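Local coordinates for protein probable aminotransferase (Pseudomonas aeruginosa, PDB 5YKR) that belongs to the class-III aminotransferases, pyridoxal-phosphate-dependent enzymes, and assembles here as two copies of the same chain, at residues E13-R18 / H414-N419; E25-S30 / Q75-F80; Q32-N37 / W49-P54; L60-E63 / V69-I72; L82-A87 / L423-H428. All blocks are in the same frame, centred on the assembly; numbering follows the deposited sequence.

Contact 1 of 5, residues E13-R18 / H414-N419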
# COMPACT_ATOMS: atom_id res chain seq x y z
N GLU A 13 12.86 -24.82 -26.55
CA GLU A 13 12.47 -25.76 -25.51
C GLU A 13 13.67 -26.61 -25.03
O GLU A 13 13.84 -26.84 -23.84
CB GLU A 13 11.35 -26.67 -26.04
CG GLU A 13 11.04 -27.89 -25.20
CD GLU A 13 10.21 -27.54 -23.99
OE1 GLU A 13 10.06 -26.34 -23.68
OE2 GLU A 13 9.73 -28.47 -23.34
N THR A 14 14.51 -27.07 -25.98
CA THR A 14 15.68 -27.88 -25.64
C THR A 14 16.66 -27.10 -24.74
O THR A 14 17.12 -27.60 -23.72
CB THR A 14 16.39 -28.38 -26.91
OG1 THR A 14 15.48 -29.22 -27.62
CG2 THR A 14 17.65 -29.17 -26.60
N LEU A 15 16.96 -25.88 -25.14
CA LEU A 15 17.84 -25.03 -24.36
C LEU A 15 17.25 -24.73 -23.01
O LEU A 15 17.94 -24.78 -22.03
CB LEU A 15 18.15 -23.73 -25.12
CG LEU A 15 19.12 -22.77 -24.40
CD1 LEU A 15 20.41 -23.47 -24.06
CD2 LEU A 15 19.35 -21.53 -25.21
N PHE A 16 15.95 -24.46 -22.99
CA PHE A 16 15.28 -24.11 -21.73
C PHE A 16 15.36 -25.27 -20.76
O PHE A 16 15.67 -25.08 -19.61
CB PHE A 16 13.84 -23.68 -21.99
CG PHE A 16 13.11 -23.15 -20.77
CD1 PHE A 16 13.69 -22.22 -19.93
CD2 PHE A 16 11.78 -23.52 -20.51
CE1 PHE A 16 12.99 -21.73 -18.83
CE2 PHE A 16 11.10 -23.02 -19.41
CZ PHE A 16 11.70 -22.13 -18.58
N LYS A 17 15.03 -26.48 -21.22
CA LYS A 17 15.16 -27.65 -20.33
C LYS A 17 16.57 -27.86 -19.79
O LYS A 17 16.74 -28.19 -18.62
CB LYS A 17 14.73 -28.91 -21.06
CG LYS A 17 13.31 -29.34 -20.83
CD LYS A 17 13.03 -30.65 -21.58
CE LYS A 17 13.89 -31.83 -21.09
NZ LYS A 17 13.12 -32.97 -20.52
N ARG A 18 17.58 -27.70 -20.64
CA ARG A 18 18.97 -27.80 -20.19
C ARG A 18 19.28 -26.73 -19.14
O ARG A 18 19.93 -27.02 -18.14
CB ARG A 18 19.93 -27.65 -21.39
CG ARG A 18 21.37 -27.95 -21.04
CD ARG A 18 22.28 -27.83 -22.28
NE ARG A 18 22.48 -26.49 -22.89
CZ ARG A 18 22.95 -25.39 -22.28
NH1 ARG A 18 23.19 -25.37 -20.99
NH2 ARG A 18 23.14 -24.27 -22.96
N HIS A 414 15.85 -15.19 -20.20
CA HIS A 414 16.07 -14.74 -18.84
C HIS A 414 16.86 -15.76 -18.02
O HIS A 414 17.77 -15.38 -17.27
CB HIS A 414 14.77 -14.47 -18.11
CG HIS A 414 14.07 -13.20 -18.51
ND1 HIS A 414 13.42 -13.00 -19.71
CD2 HIS A 414 13.87 -12.06 -17.80
CE1 HIS A 414 12.90 -11.77 -19.73
NE2 HIS A 414 13.14 -11.20 -18.58
N LEU A 415 16.55 -17.04 -18.19
CA LEU A 415 17.25 -18.07 -17.41
C LEU A 415 18.69 -18.27 -17.87
O LEU A 415 19.57 -18.49 -17.04
CB LEU A 415 16.49 -19.40 -17.49
CG LEU A 415 17.00 -20.53 -16.60
CD1 LEU A 415 17.06 -20.12 -15.14
CD2 LEU A 415 16.14 -21.76 -16.77
N TYR A 416 18.92 -18.22 -19.18
CA TYR A 416 20.29 -18.34 -19.71
C TYR A 416 21.17 -17.26 -19.09
O TYR A 416 22.29 -17.54 -18.62
CB TYR A 416 20.25 -18.21 -21.22
CG TYR A 416 21.56 -18.52 -21.90
CD1 TYR A 416 22.55 -17.57 -21.98
CD2 TYR A 416 21.80 -19.79 -22.45
CE1 TYR A 416 23.74 -17.82 -22.64
CE2 TYR A 416 23.00 -20.06 -23.08
CZ TYR A 416 23.97 -19.06 -23.15
OH TYR A 416 25.17 -19.31 -23.77
N LEU A 417 20.66 -16.03 -19.02
CA LEU A 417 21.41 -14.93 -18.42
C LEU A 417 21.59 -15.13 -16.91
O LEU A 417 22.68 -14.93 -16.37
CB LEU A 417 20.79 -13.59 -18.76
CG LEU A 417 21.43 -12.95 -19.97
CD1 LEU A 417 21.16 -13.74 -21.24
CD2 LEU A 417 20.98 -11.55 -20.20
N LEU A 418 20.52 -15.53 -16.24
CA LEU A 418 20.59 -15.74 -14.77
C LEU A 418 21.67 -16.75 -14.39
O LEU A 418 22.51 -16.52 -13.51
CB LEU A 418 19.20 -16.17 -14.25
CG LEU A 418 19.05 -16.40 -12.75
CD1 LEU A 418 17.59 -16.17 -12.32
CD2 LEU A 418 19.59 -17.74 -12.24
N ASN A 419 21.66 -17.89 -15.10
CA ASN A 419 22.66 -18.94 -14.82
C ASN A 419 24.10 -18.54 -15.11
O ASN A 419 25.02 -19.25 -14.70
CB ASN A 419 22.32 -20.21 -15.63
CG ASN A 419 21.16 -21.03 -15.06
OD1 ASN A 419 20.84 -20.99 -13.87
ND2 ASN A 419 20.51 -21.80 -15.97
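R18 and Y416 bring two flat groups together: CE2 of the tyrosine lies at the edge of the guanidinium, near its plane, 4.2 Å from R18 NH2. R420 makes a cation-pi contact with the Y416 ring. The other ring of the contact, F16, meets L415, whose CD2 stands 3.8 Å from F16 CE1 and only slightly farther from F16 CD1, the two side chains crossing at about a right angle. Beside this pair, L15 reaches Y416 with one methyl, L15 CD2 to Y416 CD2 at 4.1 Å. L415 carries its CG opposite the backbone N (chi1 -173°), and this extension sends CD2 across to the phenylalanine. These meetings join helix 9-26 to helix 407-418; the short segments run 39° from parallel, with axes 10.0 Å apart at closest approach, and the side chains meet between them. L20 and F23 extend the apolar surface round L415, while F16 also packs on P316 of the second subunit. The pairs between the two segments are van der Waals contacts, though N419 ND2 is hydrogen-bonded to E19 OE1 just beyond. The polar ends of R18 and Y416 turn to E455 of helix 439-456, which forms a salt bridge to R18 NH2 through OE1 and a hydrogen bond to Y416 OH through OE2. One carboxylate thus grips both flat groups, probably offsetting the arginine's charge and limiting how far either can swing.

Contact 2 of 5, residues E25-S30 / Q75-F80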
# COMPACT_ATOMS: atom_id res chain seq x y z
N GLU A 25 21.26 -27.38 -10.50
CA GLU A 25 22.62 -27.74 -10.10
C GLU A 25 23.35 -26.58 -9.45
O GLU A 25 24.06 -26.79 -8.49
CB GLU A 25 23.45 -28.22 -11.29
CG GLU A 25 23.02 -29.52 -11.92
CD GLU A 25 23.69 -29.74 -13.29
OE1 GLU A 25 24.72 -29.04 -13.64
OE2 GLU A 25 23.17 -30.62 -14.03
N LEU A 26 23.16 -25.38 -9.97
CA LEU A 26 23.87 -24.19 -9.48
C LEU A 26 23.28 -23.59 -8.23
O LEU A 26 23.99 -22.89 -7.51
CB LEU A 26 23.84 -23.09 -10.57
CG LEU A 26 24.76 -23.29 -11.77
CD1 LEU A 26 24.46 -22.24 -12.83
CD2 LEU A 26 26.24 -23.21 -11.38
N HIS A 27 21.98 -23.82 -7.97
CA HIS A 27 21.32 -23.13 -6.84
C HIS A 27 20.64 -24.08 -5.84
O HIS A 27 19.48 -23.88 -5.49
CB HIS A 27 20.33 -22.09 -7.39
CG HIS A 27 20.88 -21.26 -8.52
ND1 HIS A 27 20.71 -21.60 -9.86
CD2 HIS A 27 21.62 -20.12 -8.51
CE1 HIS A 27 21.30 -20.68 -10.61
NE2 HIS A 27 21.87 -19.78 -9.82
N PRO A 28 21.39 -25.05 -5.29
CA PRO A 28 20.70 -26.05 -4.45
C PRO A 28 20.14 -25.51 -3.13
O PRO A 28 19.10 -25.96 -2.68
CB PRO A 28 21.78 -27.13 -4.22
CG PRO A 28 23.09 -26.39 -4.36
CD PRO A 28 22.80 -25.39 -5.48
N ARG A 29 20.82 -24.56 -2.52
CA ARG A 29 20.32 -24.01 -1.28
C ARG A 29 19.05 -23.17 -1.50
O ARG A 29 18.15 -23.24 -0.69
CB ARG A 29 21.40 -23.20 -0.56
CG ARG A 29 22.58 -24.03 -0.13
CD ARG A 29 23.69 -23.19 0.45
NE ARG A 29 23.30 -22.53 1.68
CZ ARG A 29 24.13 -21.81 2.43
NH1 ARG A 29 25.43 -21.66 2.10
NH2 ARG A 29 23.68 -21.26 3.55
N SER A 30 18.95 -22.43 -2.60
CA SER A 30 17.67 -21.76 -2.90
C SER A 30 16.56 -22.76 -3.14
O SER A 30 15.44 -22.54 -2.68
CB SER A 30 17.82 -20.77 -4.08
OG SER A 30 18.45 -19.60 -3.61
N GLN A 75 26.47 -17.51 -5.49
CA GLN A 75 26.52 -17.01 -6.84
C GLN A 75 26.39 -15.52 -6.83
O GLN A 75 25.59 -14.95 -6.03
CB GLN A 75 25.38 -17.59 -7.69
CG GLN A 75 25.46 -19.09 -7.88
CD GLN A 75 26.52 -19.46 -8.87
OE1 GLN A 75 27.55 -19.95 -8.49
NE2 GLN A 75 26.29 -19.12 -10.15
N GLN A 76 27.11 -14.87 -7.72
CA GLN A 76 27.13 -13.40 -7.83
C GLN A 76 26.52 -13.00 -9.14
O GLN A 76 26.74 -13.65 -10.15
CB GLN A 76 28.55 -12.85 -7.70
CG GLN A 76 29.10 -13.06 -6.30
CD GLN A 76 30.38 -12.28 -6.02
OE1 GLN A 76 30.55 -11.10 -6.39
NE2 GLN A 76 31.31 -12.96 -5.38
N TYR A 77 25.79 -11.88 -9.14
CA TYR A 77 25.08 -11.38 -10.29
C TYR A 77 25.31 -9.89 -10.44
O TYR A 77 25.48 -9.18 -9.44
CB TYR A 77 23.55 -11.60 -10.14
CG TYR A 77 23.16 -13.02 -9.79
CD1 TYR A 77 23.22 -13.46 -8.49
CD2 TYR A 77 22.78 -13.93 -10.77
CE1 TYR A 77 22.93 -14.79 -8.16
CE2 TYR A 77 22.42 -15.22 -10.46
CZ TYR A 77 22.51 -15.66 -9.15
OH TYR A 77 22.17 -16.98 -8.88
N VAL A 78 25.27 -9.42 -11.69
CA VAL A 78 24.99 -8.03 -11.98
C VAL A 78 23.47 -7.94 -12.20
O VAL A 78 22.83 -8.78 -12.85
CB VAL A 78 25.74 -7.40 -13.17
CG1 VAL A 78 25.70 -8.25 -14.35
CG2 VAL A 78 25.14 -6.07 -13.54
N ASP A 79 22.88 -6.93 -11.55
CA ASP A 79 21.44 -6.76 -11.47
C ASP A 79 20.97 -5.64 -12.35
O ASP A 79 21.19 -4.44 -12.05
CB ASP A 79 21.05 -6.55 -10.01
CG ASP A 79 19.56 -6.65 -9.77
OD1 ASP A 79 18.79 -6.81 -10.75
OD2 ASP A 79 19.13 -6.52 -8.59
N PHE A 80 20.28 -6.01 -13.46
CA PHE A 80 19.54 -5.09 -14.31
C PHE A 80 18.01 -5.10 -14.05
O PHE A 80 17.25 -4.40 -14.73
CB PHE A 80 19.82 -5.40 -15.81
CG PHE A 80 21.20 -5.05 -16.28
CD1 PHE A 80 21.53 -3.75 -16.57
CD2 PHE A 80 22.20 -6.00 -16.35
CE1 PHE A 80 22.79 -3.40 -17.00
CE2 PHE A 80 23.48 -5.65 -16.78
CZ PHE A 80 23.75 -4.37 -17.12
O HOH W 1 23.63 -18.41 -11.48
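H27 and Y77 come from opposite directions, and H27 NE2 lies 3.0 Å from Y77 OH, each of these atoms near the plane of the other ring. Q75 runs across the imidazole at about a right angle, its amide plane turned 82° from the ring. The contact between these two is made by the aliphatic part of the glutamine: Q75 CG comes 4.0 Å from H27 CD2. A bend at chi2 (-75°) turns the amide toward a water, to which Q75 NE2 donates at 3.1 Å; the same water is hydrogen-bonded to H27 NE2 at 2.8 Å. One imidazole face has L26 CB over it, 3.4 Å above the plane and offset toward the rim. L26 also touches Q75 directly, L26 CD2 to Q75 NE2 at 4.3 Å. H27 sits in the junction where helix 9-26 stops, at the N-cap position of helix 28-37, and faces the loop and strand 76-79. Its ND1 is hydrogen-bonded to F23 O, one turn back, and Y77 OH is hydrogen-bonded to D71 OD2. With ND1 held by a carbonyl and NE2 by the water, the imidazole has little freedom to flip. The nearby carboxylate of D71 would be expected to polarise the buried tyrosine hydroxyl and this end of the imidazole.

Contact 3 of 5, residues Q32-N37 / W49-P54; sequences QAYREN and WMQQWP
A single polar bond joins Y34 to Q51: Q51 NE2 donates to Y34 OH over 3.0 Å, with an angle of 154° at the hydrogen. The donor approaches at the edge of the tyrosine ring, near its plane, while the hydroxyl lies 16° out of the glutamine's amide plane. Ring and amide are turned 68° against each other, and the side chains cross at about a right angle. Q51 is extended beyond CG, and Q51 CG also lies 3.6 Å from Y34 OH. In the next shell R38 NH1 is hydrogen-bonded to the same Y34 OH, and F314 N of the second subunit to Q51 OE1, so both ends of the amide are engaged. C57 packs on the tyrosine and Y43 on the glutamine. The bond spans from helix 28-37 to the 3-10 segment that runs through 49-52, in the loop leading to strand 61-65; just beyond it P54 rests on H414 and L415 of helix 407-418.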
# COMPACT_ATOMS: atom_id res chain seq x y z
N GLN A 32 16.34 -25.82 -1.81
CA GLN A 32 16.01 -26.34 -0.49
C GLN A 32 15.13 -25.34 0.27
O GLN A 32 14.13 -25.71 0.91
CB GLN A 32 17.30 -26.65 0.27
CG GLN A 32 17.22 -27.06 1.74
CD GLN A 32 18.63 -27.32 2.34
OE1 GLN A 32 19.65 -26.68 1.95
NE2 GLN A 32 18.70 -28.27 3.27
N ALA A 33 15.51 -24.07 0.19
CA ALA A 33 14.70 -23.02 0.81
C ALA A 33 13.29 -23.00 0.25
O ALA A 33 12.33 -22.77 0.97
CB ALA A 33 15.37 -21.67 0.67
N TYR A 34 13.13 -23.19 -1.06
CA TYR A 34 11.81 -23.20 -1.68
C TYR A 34 10.94 -24.32 -1.12
O TYR A 34 9.77 -24.09 -0.84
CB TYR A 34 11.93 -23.33 -3.20
CG TYR A 34 10.65 -23.13 -3.95
CD1 TYR A 34 9.95 -21.95 -3.86
CD2 TYR A 34 10.13 -24.14 -4.76
CE1 TYR A 34 8.76 -21.76 -4.57
CE2 TYR A 34 8.96 -23.96 -5.49
CZ TYR A 34 8.27 -22.77 -5.37
OH TYR A 34 7.10 -22.63 -6.08
N ARG A 35 11.51 -25.50 -0.94
CA ARG A 35 10.74 -26.61 -0.36
C ARG A 35 10.20 -26.23 1.02
O ARG A 35 9.04 -26.51 1.37
CB ARG A 35 11.59 -27.88 -0.26
CG ARG A 35 11.89 -28.52 -1.61
CD ARG A 35 12.51 -29.94 -1.47
NE ARG A 35 13.93 -29.79 -1.14
CZ ARG A 35 14.52 -29.95 0.06
NH1 ARG A 35 13.83 -30.33 1.14
NH2 ARG A 35 15.84 -29.73 0.17
N GLU A 36 11.04 -25.58 1.81
CA GLU A 36 10.62 -25.11 3.12
C GLU A 36 9.58 -23.95 3.03
O GLU A 36 8.56 -23.98 3.71
CB GLU A 36 11.82 -24.68 3.93
CG GLU A 36 11.57 -24.15 5.33
CD GLU A 36 12.88 -24.00 6.16
OE1 GLU A 36 13.98 -24.42 5.68
OE2 GLU A 36 12.81 -23.48 7.32
N ASN A 37 9.86 -22.97 2.19
CA ASN A 37 8.97 -21.82 2.06
C ASN A 37 7.60 -22.20 1.51
O ASN A 37 6.59 -21.55 1.86
CB ASN A 37 9.60 -20.69 1.23
CG ASN A 37 10.32 -19.66 2.08
OD1 ASN A 37 10.03 -19.50 3.28
ND2 ASN A 37 11.14 -18.82 1.44
N TRP A 49 4.18 -13.09 -7.17
CA TRP A 49 4.98 -12.74 -8.36
C TRP A 49 6.36 -13.36 -8.33
O TRP A 49 6.96 -13.61 -9.41
CB TRP A 49 5.11 -11.25 -8.56
CG TRP A 49 3.86 -10.43 -8.57
CD1 TRP A 49 2.58 -10.84 -8.48
CD2 TRP A 49 3.83 -9.03 -8.70
NE1 TRP A 49 1.73 -9.75 -8.56
CE2 TRP A 49 2.49 -8.62 -8.67
CE3 TRP A 49 4.84 -8.04 -8.82
CZ2 TRP A 49 2.12 -7.28 -8.78
CZ3 TRP A 49 4.46 -6.73 -8.97
CH2 TRP A 49 3.14 -6.36 -8.94
N MET A 50 6.88 -13.64 -7.13
CA MET A 50 8.27 -14.12 -7.03
C MET A 50 8.42 -15.55 -7.58
O MET A 50 9.50 -15.99 -7.93
CB MET A 50 8.74 -14.04 -5.58
CG MET A 50 8.88 -12.63 -5.08
SD MET A 50 9.22 -12.58 -3.32
CE MET A 50 9.46 -10.85 -3.05
N GLN A 51 7.30 -16.26 -7.68
CA GLN A 51 7.29 -17.59 -8.30
C GLN A 51 7.55 -17.54 -9.84
O GLN A 51 7.79 -18.56 -10.47
CB GLN A 51 5.95 -18.28 -7.98
CG GLN A 51 5.96 -19.73 -7.81
CD GLN A 51 4.56 -20.25 -7.50
OE1 GLN A 51 3.55 -19.81 -8.08
NE2 GLN A 51 4.51 -21.24 -6.62
N GLN A 52 7.53 -16.34 -10.41
CA GLN A 52 7.54 -16.16 -11.84
C GLN A 52 8.91 -15.84 -12.40
O GLN A 52 9.03 -15.63 -13.62
CB GLN A 52 6.51 -15.08 -12.30
CG GLN A 52 5.13 -15.47 -11.80
CD GLN A 52 4.03 -14.56 -12.22
OE1 GLN A 52 4.13 -13.85 -13.20
NE2 GLN A 52 2.92 -14.59 -11.44
N TRP A 53 9.95 -15.82 -11.56
CA TRP A 53 11.30 -15.90 -12.09
C TRP A 53 11.44 -17.21 -12.88
O TRP A 53 10.81 -18.19 -12.60
CB TRP A 53 12.30 -15.80 -10.96
CG TRP A 53 12.44 -14.42 -10.34
CD1 TRP A 53 11.70 -13.92 -9.30
CD2 TRP A 53 13.39 -13.42 -10.66
NE1 TRP A 53 12.10 -12.65 -9.00
CE2 TRP A 53 13.15 -12.32 -9.80
CE3 TRP A 53 14.46 -13.33 -11.58
CZ2 TRP A 53 13.93 -11.18 -9.82
CZ3 TRP A 53 15.21 -12.16 -11.61
CH2 TRP A 53 14.95 -11.13 -10.73
N PRO A 54 12.35 -17.26 -13.86
CA PRO A 54 12.47 -18.48 -14.63
C PRO A 54 13.38 -19.43 -13.75
O PRO A 54 14.09 -18.99 -12.85
CB PRO A 54 13.14 -18.00 -15.86
CG PRO A 54 14.05 -16.93 -15.38
CD PRO A 54 13.24 -16.20 -14.35

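Contact 4 of 5, residues L60-E63 / V69-I72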
# COMPACT_ATOMS: atom_id res chain seq x y z
N LEU A 60 17.09 -17.05 -3.27
CA LEU A 60 17.17 -16.33 -1.99
C LEU A 60 18.44 -15.47 -2.00
O LEU A 60 19.55 -15.95 -2.29
CB LEU A 60 17.15 -17.21 -0.75
CG LEU A 60 15.76 -17.48 -0.15
CD1 LEU A 60 15.02 -18.40 -1.13
CD2 LEU A 60 15.84 -18.09 1.22
N VAL A 61 18.25 -14.20 -1.73
CA VAL A 61 19.34 -13.24 -1.67
C VAL A 61 20.01 -13.22 -0.34
O VAL A 61 19.31 -13.12 0.68
CB VAL A 61 18.86 -11.83 -2.08
CG1 VAL A 61 19.95 -10.76 -1.90
CG2 VAL A 61 18.30 -11.86 -3.50
N LYS A 62 21.34 -13.24 -0.35
CA LYS A 62 22.15 -13.01 0.88
C LYS A 62 22.41 -11.55 1.11
O LYS A 62 22.14 -11.02 2.20
CB LYS A 62 23.48 -13.75 0.75
CG LYS A 62 24.40 -13.66 1.97
CD LYS A 62 25.63 -14.53 1.80
CE LYS A 62 26.68 -13.89 0.90
NZ LYS A 62 27.85 -14.83 0.65
N GLU A 63 22.96 -10.88 0.10
CA GLU A 63 23.20 -9.44 0.20
C GLU A 63 23.30 -8.82 -1.17
O GLU A 63 23.55 -9.49 -2.19
CB GLU A 63 24.45 -9.14 1.01
CG GLU A 63 25.69 -9.71 0.42
CD GLU A 63 26.87 -9.51 1.30
OE1 GLU A 63 26.71 -9.05 2.47
OE2 GLU A 63 27.98 -9.80 0.83
N VAL A 69 24.42 -8.44 -6.70
CA VAL A 69 23.63 -9.31 -5.82
C VAL A 69 24.39 -10.61 -5.59
O VAL A 69 24.93 -11.14 -6.55
CB VAL A 69 22.27 -9.60 -6.46
CG1 VAL A 69 21.45 -10.63 -5.65
CG2 VAL A 69 21.51 -8.32 -6.60
N THR A 70 24.39 -11.11 -4.36
CA THR A 70 24.92 -12.42 -4.05
C THR A 70 23.81 -13.25 -3.44
O THR A 70 23.13 -12.79 -2.53
CB THR A 70 26.10 -12.34 -3.06
OG1 THR A 70 27.12 -11.48 -3.57
CG2 THR A 70 26.67 -13.69 -2.77
N ASP A 71 23.60 -14.45 -3.96
CA ASP A 71 22.57 -15.35 -3.43
C ASP A 71 23.11 -16.26 -2.31
O ASP A 71 24.29 -16.23 -1.98
CB ASP A 71 21.86 -16.10 -4.57
CG ASP A 71 22.69 -17.20 -5.21
OD1 ASP A 71 23.70 -17.62 -4.62
OD2 ASP A 71 22.25 -17.68 -6.30
N ILE A 72 22.25 -17.08 -1.74
CA ILE A 72 22.65 -17.92 -0.63
C ILE A 72 23.49 -19.11 -1.02
O ILE A 72 24.05 -19.76 -0.15
CB ILE A 72 21.44 -18.35 0.24
CG1 ILE A 72 20.44 -19.20 -0.53
CG2 ILE A 72 20.77 -17.11 0.90
CD1 ILE A 72 19.43 -19.87 0.40
O HOH W 2 26.30 -16.81 -0.15
O HOH W 3 26.48 -8.79 -3.49
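A classic beta bulge marks the hairpin of strands 61-65 and 68-71, where K62 and E63 both face T70. T70 O accepts two backbone bonds, from K62 N at 2.9 Å and from E63 N at 3.3 Å. T70 N returns a nearly straight one to E63 O at 2.8 Å (171° at the hydrogen). Beyond the bulge, I72 N donates to L60 O at 3.0 Å. K62 and T70 run alongside each other in the same direction, with K62 CE 3.7 Å from T70 CG2; a water then links K62 NZ to D71 O. Apolar contacts complete the pairing: L60 CB meets I72 CD1 at 3.7 Å, and V61 crosses V69 at about a right angle, V61 CG2 to V69 CG1 at 4.0 Å. L60 and I72 pack against helix 28-37 through A33, R29 and S30, V61 and V69 touch L112 and L110 of the second subunit, and strand 76-79 pairs with the far side of strand 68-71.

Contact 5 of 5, residues L82-A87 / L423-H428; sequences LGDSGA and LLTPFH
D84 and T425 both hold their reaching group opposite the backbone N, CG of the aspartate at chi1 -168° and OG1 of the threonine likewise, which places the carboxylate against the hydroxyl. D84 sits in a type I' turn, G83 to G86, of this class-III aminotransferase, a member of the PLP-dependent fold-type I enzymes; T425 starts a type I turn that runs to H428. T425 OG1 donates to D84 OD1 over 2.7 Å, reaching the oxygen from above, 50° out of the carboxylate plane. H428 meets the same oxygen differently: D84 OD1 lies in plane at the imidazole edge, 3.5 Å from H428 ND1, with carboxylate and ring nearly coplanar. The second oxygen turns to F427, where D84 OD2 is 3.5 Å from F427 CD2; here the planes stand 74° apart, and D84 CG lies in plane at the edge of the phenyl ring. One buried carboxylate thus touches three residues of the opposing turn. T328 of the second subunit packs against D84, and I320 of that subunit against F427. Within the turn, P426 lies over one face of the F427 ring, its CG 3.8 Å above the plane and offset toward the rim.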
# COMPACT_ATOMS: atom_id res chain seq x y z
N LEU A 82 16.78 -4.84 -10.65
CA LEU A 82 16.73 -3.77 -9.63
C LEU A 82 15.36 -3.74 -8.94
O LEU A 82 14.67 -2.70 -8.88
CB LEU A 82 17.11 -2.43 -10.24
CG LEU A 82 18.56 -2.37 -10.74
CD1 LEU A 82 18.82 -1.04 -11.46
CD2 LEU A 82 19.55 -2.57 -9.58
N GLY A 83 14.95 -4.91 -8.43
CA GLY A 83 13.69 -4.96 -7.67
C GLY A 83 12.47 -4.68 -8.53
O GLY A 83 11.47 -4.17 -8.06
N ASP A 84 12.53 -5.07 -9.79
CA ASP A 84 11.52 -4.68 -10.79
C ASP A 84 11.28 -3.19 -10.77
O ASP A 84 10.14 -2.73 -10.71
CB ASP A 84 10.23 -5.50 -10.62
CG ASP A 84 9.30 -5.34 -11.77
OD1 ASP A 84 9.81 -5.41 -12.95
OD2 ASP A 84 8.09 -5.22 -11.53
N SER A 85 12.40 -2.45 -10.75
CA SER A 85 12.42 -0.99 -10.71
C SER A 85 12.24 -0.37 -9.29
O SER A 85 12.48 0.81 -9.13
CB SER A 85 11.49 -0.36 -11.77
OG SER A 85 11.76 -0.98 -13.00
N GLY A 86 11.86 -1.18 -8.28
CA GLY A 86 11.78 -0.68 -6.90
C GLY A 86 13.13 -0.18 -6.35
O GLY A 86 13.20 0.64 -5.45
N ALA A 87 14.19 -0.72 -6.90
CA ALA A 87 15.57 -0.32 -6.58
C ALA A 87 16.28 0.34 -7.78
O ALA A 87 17.46 0.13 -8.02
CB ALA A 87 16.38 -1.53 -6.06
N LEU A 423 20.96 -10.75 -13.81
CA LEU A 423 19.53 -10.74 -13.51
C LEU A 423 18.77 -9.69 -14.33
O LEU A 423 19.12 -8.52 -14.34
CB LEU A 423 19.31 -10.40 -12.01
CG LEU A 423 19.90 -11.39 -11.02
CD1 LEU A 423 19.78 -10.90 -9.59
CD2 LEU A 423 19.25 -12.74 -11.18
N LEU A 424 17.70 -10.14 -14.93
CA LEU A 424 16.74 -9.33 -15.64
C LEU A 424 15.38 -9.57 -15.00
O LEU A 424 15.05 -10.71 -14.63
CB LEU A 424 16.67 -9.73 -17.11
CG LEU A 424 18.00 -9.51 -17.81
CD1 LEU A 424 17.99 -10.30 -19.10
CD2 LEU A 424 18.24 -8.05 -18.05
N THR A 425 14.56 -8.53 -14.89
CA THR A 425 13.27 -8.71 -14.29
C THR A 425 12.44 -9.70 -15.07
O THR A 425 12.44 -9.66 -16.31
CB THR A 425 12.54 -7.39 -14.09
OG1 THR A 425 11.31 -7.66 -13.40
CG2 THR A 425 12.23 -6.68 -15.39
N PRO A 426 11.73 -10.61 -14.38
CA PRO A 426 11.08 -11.66 -15.16
C PRO A 426 9.88 -11.18 -15.89
O PRO A 426 9.39 -11.90 -16.76
CB PRO A 426 10.71 -12.70 -14.12
CG PRO A 426 10.70 -12.01 -12.85
CD PRO A 426 11.70 -10.88 -12.94
N PHE A 427 9.39 -9.99 -15.59
CA PHE A 427 8.09 -9.53 -16.13
C PHE A 427 8.18 -8.75 -17.40
O PHE A 427 7.18 -8.33 -17.95
CB PHE A 427 7.33 -8.68 -15.09
CG PHE A 427 7.39 -9.25 -13.71
CD1 PHE A 427 6.90 -10.50 -13.44
CD2 PHE A 427 7.98 -8.54 -12.67
CE1 PHE A 427 7.01 -11.05 -12.15
CE2 PHE A 427 8.06 -9.05 -11.42
CZ PHE A 427 7.62 -10.32 -11.15
N HIS A 428 9.42 -8.50 -17.86
CA HIS A 428 9.64 -7.63 -19.03
C HIS A 428 10.82 -8.21 -19.81
O HIS A 428 11.54 -9.03 -19.29
CB HIS A 428 9.96 -6.16 -18.58
CG HIS A 428 8.90 -5.52 -17.72
ND1 HIS A 428 8.92 -5.42 -16.34
CD2 HIS A 428 7.71 -5.01 -18.11
CE1 HIS A 428 7.78 -4.84 -15.94
NE2 HIS A 428 7.05 -4.56 -17.00

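In the fold
From the N terminus, helix 9-26 enters contact 1, which closes the longest loop by pairing with helix 407-418. Contact 2 is nested inside it, running from the junction of helices 9-26 and 28-37 to strand 76-79. Within contact 2 lie two smaller loops in series: contact 3, from helix 28-37 to the 3-10 segment through 49-52, then contact 4, the hairpin 60-63 / 69-72. Contact 5 opens only after contact 2 has closed; its partner, 423-428, follows helix 407-418, so it crosses contact 1. Contacts 2 and 4 share the four-stranded sheet, whose outer strand 422-423 leads into contact 5. Contacts 3, 4 and 5 each meet the second subunit with several residues, contacts 1 and 2 with one each.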